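Local structure of nucleoporin NUP170 (Chaetomium thermophilum, 5HAX) at residues 376-382 with 391-397; 400-406 with 430-436. The protein is a nuclear pore protein that probably acts as a scaffold component of the pore, joining a beta-propeller to an alpha-helical region. All blocks are in the same frame, centred on the assembly; numbering follows the deposited sequence.

In the fold
Interaction 1 (376-382 with 391-397) and interaction 2 (400-406 with 430-436) lie in one sheet, with centres about 9 Å apart. Their inner strands, 390-395 and 403-409, follow each other in the chain and run side by side, with Val-395 N 2.9 Å from Met-403 O in a probable hydrogen bond. Just beyond, Arg-396 NE forms a salt bridge with Asp-402 OD1 at 2.8 Å, which ties the chain together where it turns from one strand into the next. Apolar packing also links them: Leu-377 CD2 lies 3.6 Å from Trp-431 CH2. The shared sheet is consistent with one blade of a seven-bladed beta-propeller.

Interaction 1. Residues 376-382 with 391-397; sequences ALDPSAL and FFDVVRK
Leu-377 lies across Asp-393 and Val-395. Its CB and CG both pass the carboxylate oxygen Asp-393 OD2, and CD1 stays 3.6 Å from that oxygen while reaching the edge of the Phe-391 ring near its plane. The other branch, CD2, turns to Val-395 CG2 at 3.7 Å, so the forked leucine serves two neighbours at once. Asp-393 is buried, and its CG, anti to the backbone N (chi1 -170°), carries the carboxylate toward Ser-380, whose OG is 2.6 Å from OD2 and also close to Leu-377 O. The other oxygen, OD1, lies 2.9 Å from Leu-382 O, another acceptor, a crowding that would be expected to raise the pKa of the acid. With an alanine at Asp-393 the hydroxyl of Ser-380 would probably lose the acceptor it has on the facing strand, keeping Leu-377 O within reach, and a gap would open beside Leu-377.

The backbones form an antiparallel beta hairpin, strands 380-386 and 390-395, at one margin of a propeller blade. Ser-380 and Val-395 are a non-hydrogen-bonded pair, and on either side of them Arg-396 N binds Pro-379 O and Ala-381 N binds Val-394 O. A cis peptide precedes Pro-379, whose ring packs on the backbone of Arg-396 and Lys-397. The long Lys-397 chain passes along Asp-378 O and bends at its last torsion (chi4 -62°), bringing NZ to that oxygen at 2.8 Å, in the carbonyl plane; NZ also bonds Arg-375 O. Ala-381, small enough to fit beneath a flat group, sets CB against one face of the Arg-396 guanidinium, 3.6 Å from NH2, while the guanidinium itself is held by its salt bridge from NE to Asp-402.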
loop_
_atom_site.group_PDB
_atom_site.type_symbol
_atom_site.label_atom_id
_atom_site.label_comp_id
_atom_site.label_asym_id
_atom_site.label_seq_id
_atom_site.Cartn_x
_atom_site.Cartn_y
_atom_site.Cartn_z
ATOM N N ALA A 376 -7.594 -25.067 7.433
ATOM C CA ALA A 376 -6.640 -24.915 6.339
ATOM C C ALA A 376 -5.482 -23.998 6.713
ATOM O O ALA A 376 -4.383 -24.140 6.164
ATOM C CB ALA A 376 -7.353 -24.382 5.097
ATOM N N LEU A 377 -5.704 -23.052 7.627
ATOM C CA LEU A 377 -4.665 -22.140 8.090
ATOM C C LEU A 377 -4.148 -22.511 9.476
ATOM O O LEU A 377 -3.537 -21.673 10.148
ATOM C CB LEU A 377 -5.185 -20.702 8.090
ATOM C CG LEU A 377 -5.686 -20.139 6.757
ATOM C CD1 LEU A 377 -6.054 -18.671 6.911
ATOM C CD2 LEU A 377 -4.652 -20.317 5.650
ATOM N N ASP A 378 -4.382 -23.745 9.912
ATOM C CA ASP A 378 -3.953 -24.206 11.229
ATOM C C ASP A 378 -2.746 -25.135 11.083
ATOM O O ASP A 378 -2.852 -26.183 10.445
ATOM C CB ASP A 378 -5.107 -24.921 11.936
ATOM C CG ASP A 378 -4.732 -25.423 13.319
ATOM O OD1 ASP A 378 -3.724 -24.948 13.881
ATOM O OD2 ASP A 378 -5.457 -26.291 13.850
ATOM N N PRO A 379 -1.593 -24.769 11.672
ATOM C CA PRO A 379 -1.267 -23.595 12.492
ATOM C C PRO A 379 -0.750 -22.398 11.692
ATOM O O PRO A 379 0.005 -22.578 10.737
ATOM C CB PRO A 379 -0.169 -24.123 13.409
ATOM C CG PRO A 379 0.569 -25.088 12.547
ATOM C CD PRO A 379 -0.452 -25.700 11.607
ATOM N N SER A 380 -1.149 -21.195 12.096
ATOM C CA SER A 380 -0.613 -19.955 11.547
ATOM C C SER A 380 0.504 -19.457 12.455
ATOM O O SER A 380 0.262 -19.142 13.627
ATOM C CB SER A 380 -1.712 -18.903 11.414
ATOM O OG SER A 380 -2.676 -19.304 10.457
ATOM N N ALA A 381 1.723 -19.388 11.916
ATOM C CA ALA A 381 2.896 -19.003 12.693
ATOM C C ALA A 381 3.194 -17.511 12.594
ATOM O O ALA A 381 3.578 -16.891 13.591
ATOM C CB ALA A 381 4.118 -19.801 12.227
ATOM N N LEU A 382 3.029 -16.930 11.406
ATOM C CA LEU A 382 3.281 -15.517 11.168
ATOM C C LEU A 382 2.172 -14.968 10.285
ATOM O O LEU A 382 1.626 -15.684 9.443
ATOM C CB LEU A 382 4.638 -15.289 10.486
ATOM C CG LEU A 382 5.883 -15.745 11.242
ATOM C CD1 LEU A 382 7.087 -15.750 10.312
ATOM C CD2 LEU A 382 6.132 -14.841 12.438
ATOM N N PHE A 391 -3.314 -9.813 2.682
ATOM C CA PHE A 391 -3.095 -10.667 3.846
ATOM C C PHE A 391 -2.124 -11.785 3.486
ATOM O O PHE A 391 -2.363 -12.532 2.532
ATOM C CB PHE A 391 -4.427 -11.241 4.341
ATOM C CG PHE A 391 -4.293 -12.252 5.449
ATOM C CD1 PHE A 391 -3.586 -11.953 6.600
ATOM C CD2 PHE A 391 -4.906 -13.490 5.348
ATOM C CE1 PHE A 391 -3.474 -12.880 7.622
ATOM C CE2 PHE A 391 -4.800 -14.417 6.366
ATOM C CZ PHE A 391 -4.086 -14.109 7.505
ATOM N N PHE A 392 -1.038 -11.897 4.251
ATOM C CA PHE A 392 -0.059 -12.972 4.119
ATOM C C PHE A 392 -0.058 -13.792 5.400
ATOM O O PHE A 392 0.125 -13.235 6.488
ATOM C CB PHE A 392 1.351 -12.419 3.869
ATOM C CG PHE A 392 1.535 -11.784 2.518
ATOM C CD1 PHE A 392 2.257 -12.430 1.531
ATOM C CD2 PHE A 392 1.003 -10.536 2.240
ATOM C CE1 PHE A 392 2.439 -11.848 0.289
ATOM C CE2 PHE A 392 1.181 -9.950 0.999
ATOM C CZ PHE A 392 1.899 -10.607 0.025
ATOM N N ASP A 393 -0.245 -15.108 5.276
ATOM C CA ASP A 393 -0.251 -16.013 6.425
ATOM C C ASP A 393 0.726 -17.152 6.181
ATOM O O ASP A 393 0.618 -17.865 5.177
ATOM C CB ASP A 393 -1.650 -16.573 6.690
ATOM C CG ASP A 393 -1.735 -17.329 8.007
ATOM O OD1 ASP A 393 -0.764 -17.281 8.790
ATOM O OD2 ASP A 393 -2.776 -17.963 8.267
ATOM N N VAL A 394 1.667 -17.328 7.106
ATOM C CA VAL A 394 2.650 -18.405 7.044
ATOM C C VAL A 394 2.054 -19.584 7.807
ATOM O O VAL A 394 2.010 -19.582 9.038
ATOM C CB VAL A 394 3.995 -17.975 7.633
ATOM C CG1 VAL A 394 5.016 -19.102 7.519
ATOM C CG2 VAL A 394 4.501 -16.714 6.944
ATOM N N VAL A 395 1.592 -20.595 7.073
ATOM C CA VAL A 395 0.988 -21.788 7.658
ATOM C C VAL A 395 2.063 -22.859 7.758
ATOM O O VAL A 395 2.733 -23.173 6.767
ATOM C CB VAL A 395 -0.206 -22.282 6.822
ATOM C CG1 VAL A 395 -0.833 -23.511 7.466
ATOM C CG2 VAL A 395 -1.239 -21.175 6.670
ATOM N N ARG A 396 2.213 -23.428 8.954
ATOM C CA ARG A 396 3.313 -24.333 9.260
ATOM C C ARG A 396 2.774 -25.700 9.663
ATOM O O ARG A 396 3.081 -26.204 10.749
ATOM C CB ARG A 396 4.178 -23.715 10.365
ATOM C CG ARG A 396 5.646 -24.098 10.329
ATOM C CD ARG A 396 6.490 -23.053 11.052
ATOM N NE ARG A 396 6.944 -21.987 10.161
ATOM C CZ ARG A 396 7.486 -20.844 10.573
ATOM N NH1 ARG A 396 7.878 -19.936 9.689
ATOM N NH2 ARG A 396 7.636 -20.601 11.868
ATOM N N LYS A 397 1.960 -26.307 8.792
ATOM C CA LYS A 397 1.385 -27.615 9.096
ATOM C C LYS A 397 2.461 -28.678 9.255
ATOM O O LYS A 397 2.294 -29.616 10.043
ATOM C CB LYS A 397 0.402 -28.027 8.002
ATOM C CG LYS A 397 -0.979 -27.417 8.150
ATOM C CD LYS A 397 -1.912 -27.890 7.049
ATOM C CE LYS A 397 -3.324 -27.362 7.252
ATOM N NZ LYS A 397 -3.933 -27.852 8.519
#

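Interaction 2. Residues 400-406 with 430-436; sequences NQDMLFV and TWIELEN
The indole of Trp-431 takes Phe-405 over one face: Phe-405 CB sits 3.9 Å from the centroid of the six-membered ring, a CH-pi contact. The phenyl ring beyond turns its edge to that indole in an edge-to-face pair, centroids 5.5 Å apart and planes at 56°. The backbone of the non-hydrogen-bonded pair with Trp-431 sets CB over the indole, while the first torsion, with CG anti to the backbone N (chi1 174°), directs the phenyl ring so that its edge faces the indole. Met-403 CB approaches Trp-431 CZ3 obliquely at 3.6 Å, while its bent, flexible chain folds back to lay CE on Glu-433 CB.

The amide of Gln-401 is the other flat group of note. An extended chain carries NE2 across to donate to Leu-434 O at 2.8 Å, nearly in the amide plane, and to the anti lone pair of Glu-433 OE2 at 2.8 Å. Two acceptors thus take up the amide NH2 and fix the rotation of the amide where the strand pairing has ended. Farther out, Asn-436 ND2 reaches Asn-400 OD1 by a bent bond, the N-H...O angle being 134°.

Between strands 403-406 and 430-433 the antiparallel pairing is regular. Leu-404 with Ile-432 and Val-406 with Thr-430 are hydrogen-bonded pairs; Leu-404, Val-406 and Ile-432 are branched apolar residues suited to the interior between sheets.

That face packs on neighbouring strands, with Val-406 against Phe-50, Ile-432 against Val-52, and Leu-404 and Leu-434 against Thr-440. On the aromatic face, Phe-405 meets Pro-351, and Trp-431 NE1 bonds Glu-353 O. Strand 39-41 runs parallel beside 427-433, where Gln-41 O meets Thr-430 OG1, while 390-395 flanks 403-409.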
loop_
_atom_site.group_PDB
_atom_site.type_symbol
_atom_site.label_atom_id
_atom_site.label_comp_id
_atom_site.label_asym_id
_atom_site.label_seq_id
_atom_site.Cartn_x
_atom_site.Cartn_y
_atom_site.Cartn_z
ATOM N N ASN A 400 9.009 -28.634 8.307
ATOM C CA ASN A 400 10.081 -28.374 7.356
ATOM C C ASN A 400 9.708 -27.376 6.273
ATOM O O ASN A 400 10.578 -26.631 5.817
ATOM C CB ASN A 400 10.518 -29.680 6.683
ATOM C CG ASN A 400 9.475 -30.213 5.720
ATOM O OD1 ASN A 400 9.569 -30.004 4.510
ATOM N ND2 ASN A 400 8.470 -30.897 6.254
ATOM N N GLN A 401 8.442 -27.334 5.859
ATOM C CA GLN A 401 8.005 -26.535 4.722
ATOM C C GLN A 401 6.898 -25.585 5.149
ATOM O O GLN A 401 5.896 -26.013 5.733
ATOM C CB GLN A 401 7.510 -27.436 3.587
ATOM C CG GLN A 401 7.274 -26.704 2.277
ATOM C CD GLN A 401 6.699 -27.605 1.201
ATOM O OE1 GLN A 401 6.209 -28.699 1.485
ATOM N NE2 GLN A 401 6.758 -27.150 -0.045
ATOM N N ASP A 402 7.080 -24.300 4.853
ATOM C CA ASP A 402 6.037 -23.304 5.045
ATOM C C ASP A 402 5.167 -23.221 3.800
ATOM O O ASP A 402 5.657 -23.355 2.675
ATOM C CB ASP A 402 6.639 -21.927 5.340
ATOM C CG ASP A 402 7.283 -21.845 6.709
ATOM O OD1 ASP A 402 7.118 -22.790 7.508
ATOM O OD2 ASP A 402 7.945 -20.824 6.991
ATOM N N MET A 403 3.871 -23.010 4.012
ATOM C CA MET A 403 2.928 -22.707 2.942
ATOM C C MET A 403 2.415 -21.290 3.147
ATOM O O MET A 403 2.062 -20.909 4.269
ATOM C CB MET A 403 1.759 -23.696 2.924
ATOM C CG MET A 403 2.139 -25.132 2.578
ATOM S SD MET A 403 2.949 -25.326 0.971
ATOM C CE MET A 403 1.729 -24.624 -0.140
ATOM N N LEU A 404 2.377 -20.515 2.066
ATOM C CA LEU A 404 1.991 -19.109 2.115
ATOM C C LEU A 404 0.581 -18.959 1.558
ATOM O O LEU A 404 0.351 -19.190 0.367
ATOM C CB LEU A 404 2.979 -18.259 1.318
ATOM C CG LEU A 404 3.564 -17.054 2.047
ATOM C CD1 LEU A 404 4.464 -17.515 3.180
ATOM C CD2 LEU A 404 4.322 -16.169 1.069
ATOM N N PHE A 405 -0.360 -18.574 2.417
ATOM C CA PHE A 405 -1.683 -18.165 1.967
ATOM C C PHE A 405 -1.687 -16.655 1.776
ATOM O O PHE A 405 -1.290 -15.911 2.678
ATOM C CB PHE A 405 -2.770 -18.568 2.964
ATOM C CG PHE A 405 -4.133 -18.045 2.604
ATOM C CD1 PHE A 405 -4.830 -18.578 1.533
ATOM C CD2 PHE A 405 -4.709 -17.011 3.324
ATOM C CE1 PHE A 405 -6.079 -18.093 1.188
ATOM C CE2 PHE A 405 -5.960 -16.525 2.986
ATOM C CZ PHE A 405 -6.645 -17.067 1.918
ATOM N N VAL A 406 -2.125 -16.211 0.603
ATOM C CA VAL A 406 -2.147 -14.794 0.259
ATOM C C VAL A 406 -3.512 -14.467 -0.327
ATOM O O VAL A 406 -3.987 -15.163 -1.232
ATOM C CB VAL A 406 -1.027 -14.419 -0.730
ATOM C CG1 VAL A 406 -0.829 -12.915 -0.741
ATOM C CG2 VAL A 406 0.272 -15.123 -0.364
ATOM N N THR A 430 -5.048 -17.334 -2.785
ATOM C CA THR A 430 -4.180 -18.290 -3.464
ATOM C C THR A 430 -3.131 -18.801 -2.487
ATOM O O THR A 430 -2.837 -18.163 -1.472
ATOM C CB THR A 430 -3.504 -17.667 -4.693
ATOM O OG1 THR A 430 -2.793 -18.679 -5.417
ATOM C CG2 THR A 430 -2.538 -16.560 -4.283
ATOM N N TRP A 431 -2.563 -19.959 -2.821
ATOM C CA TRP A 431 -1.502 -20.596 -2.045
ATOM C C TRP A 431 -0.199 -20.534 -2.831
ATOM O O TRP A 431 -0.124 -21.051 -3.950
ATOM C CB TRP A 431 -1.839 -22.053 -1.740
ATOM C CG TRP A 431 -2.825 -22.256 -0.644
ATOM C CD1 TRP A 431 -4.161 -22.486 -0.777
ATOM C CD2 TRP A 431 -2.551 -22.270 0.762
ATOM N NE1 TRP A 431 -4.740 -22.639 0.459
ATOM C CE2 TRP A 431 -3.772 -22.510 1.422
ATOM C CE3 TRP A 431 -1.392 -22.100 1.526
ATOM C CZ2 TRP A 431 -3.870 -22.585 2.808
ATOM C CZ3 TRP A 431 -1.490 -22.174 2.906
ATOM C CH2 TRP A 431 -2.720 -22.413 3.532
ATOM N N ILE A 432 0.829 -19.933 -2.236
ATOM C CA ILE A 432 2.165 -19.876 -2.821
ATOM C C ILE A 432 3.053 -20.833 -2.039
ATOM O O ILE A 432 3.228 -20.676 -0.824
ATOM C CB ILE A 432 2.730 -18.449 -2.807
ATOM C CG1 ILE A 432 1.944 -17.579 -3.793
ATOM C CG2 ILE A 432 4.217 -18.453 -3.166
ATOM C CD1 ILE A 432 2.201 -16.102 -3.651
ATOM N N GLU A 433 3.618 -21.814 -2.737
ATOM C CA GLU A 433 4.445 -22.835 -2.112
ATOM C C GLU A 433 5.904 -22.397 -2.102
ATOM O O GLU A 433 6.433 -21.950 -3.125
ATOM C CB GLU A 433 4.303 -24.167 -2.848
ATOM C CG GLU A 433 5.089 -25.307 -2.213
ATOM C CD GLU A 433 4.823 -26.644 -2.876
ATOM O OE1 GLU A 433 4.093 -26.675 -3.889
ATOM O OE2 GLU A 433 5.345 -27.667 -2.383
ATOM N N LEU A 434 6.540 -22.519 -0.941
ATOM C CA LEU A 434 7.977 -22.345 -0.801
ATOM C C LEU A 434 8.642 -23.715 -0.711
ATOM O O LEU A 434 8.071 -24.666 -0.171
ATOM C CB LEU A 434 8.310 -21.512 0.441
ATOM C CG LEU A 434 7.651 -20.131 0.525
ATOM C CD1 LEU A 434 7.973 -19.471 1.859
ATOM C CD2 LEU A 434 8.079 -19.235 -0.636
ATOM N N GLU A 435 9.853 -23.810 -1.253
ATOM C CA GLU A 435 10.533 -25.093 -1.352
ATOM C C GLU A 435 10.872 -25.644 0.032
ATOM O O GLU A 435 10.840 -24.938 1.043
ATOM C CB GLU A 435 11.805 -24.962 -2.189
ATOM C CG GLU A 435 11.549 -24.698 -3.664
ATOM C CD GLU A 435 12.828 -24.633 -4.478
ATOM O OE1 GLU A 435 12.739 -24.608 -5.725
ATOM O OE2 GLU A 435 13.920 -24.606 -3.873
ATOM N N ASN A 436 11.196 -26.937 0.060
ATOM C CA ASN A 436 11.583 -27.594 1.301
ATOM C C ASN A 436 12.820 -26.931 1.890
ATOM O O ASN A 436 13.832 -26.758 1.205
ATOM C CB ASN A 436 11.841 -29.080 1.048
ATOM C CG ASN A 436 12.589 -29.749 2.188
ATOM O OD1 ASN A 436 13.756 -30.118 2.048
ATOM N ND2 ASN A 436 11.920 -29.910 3.325
#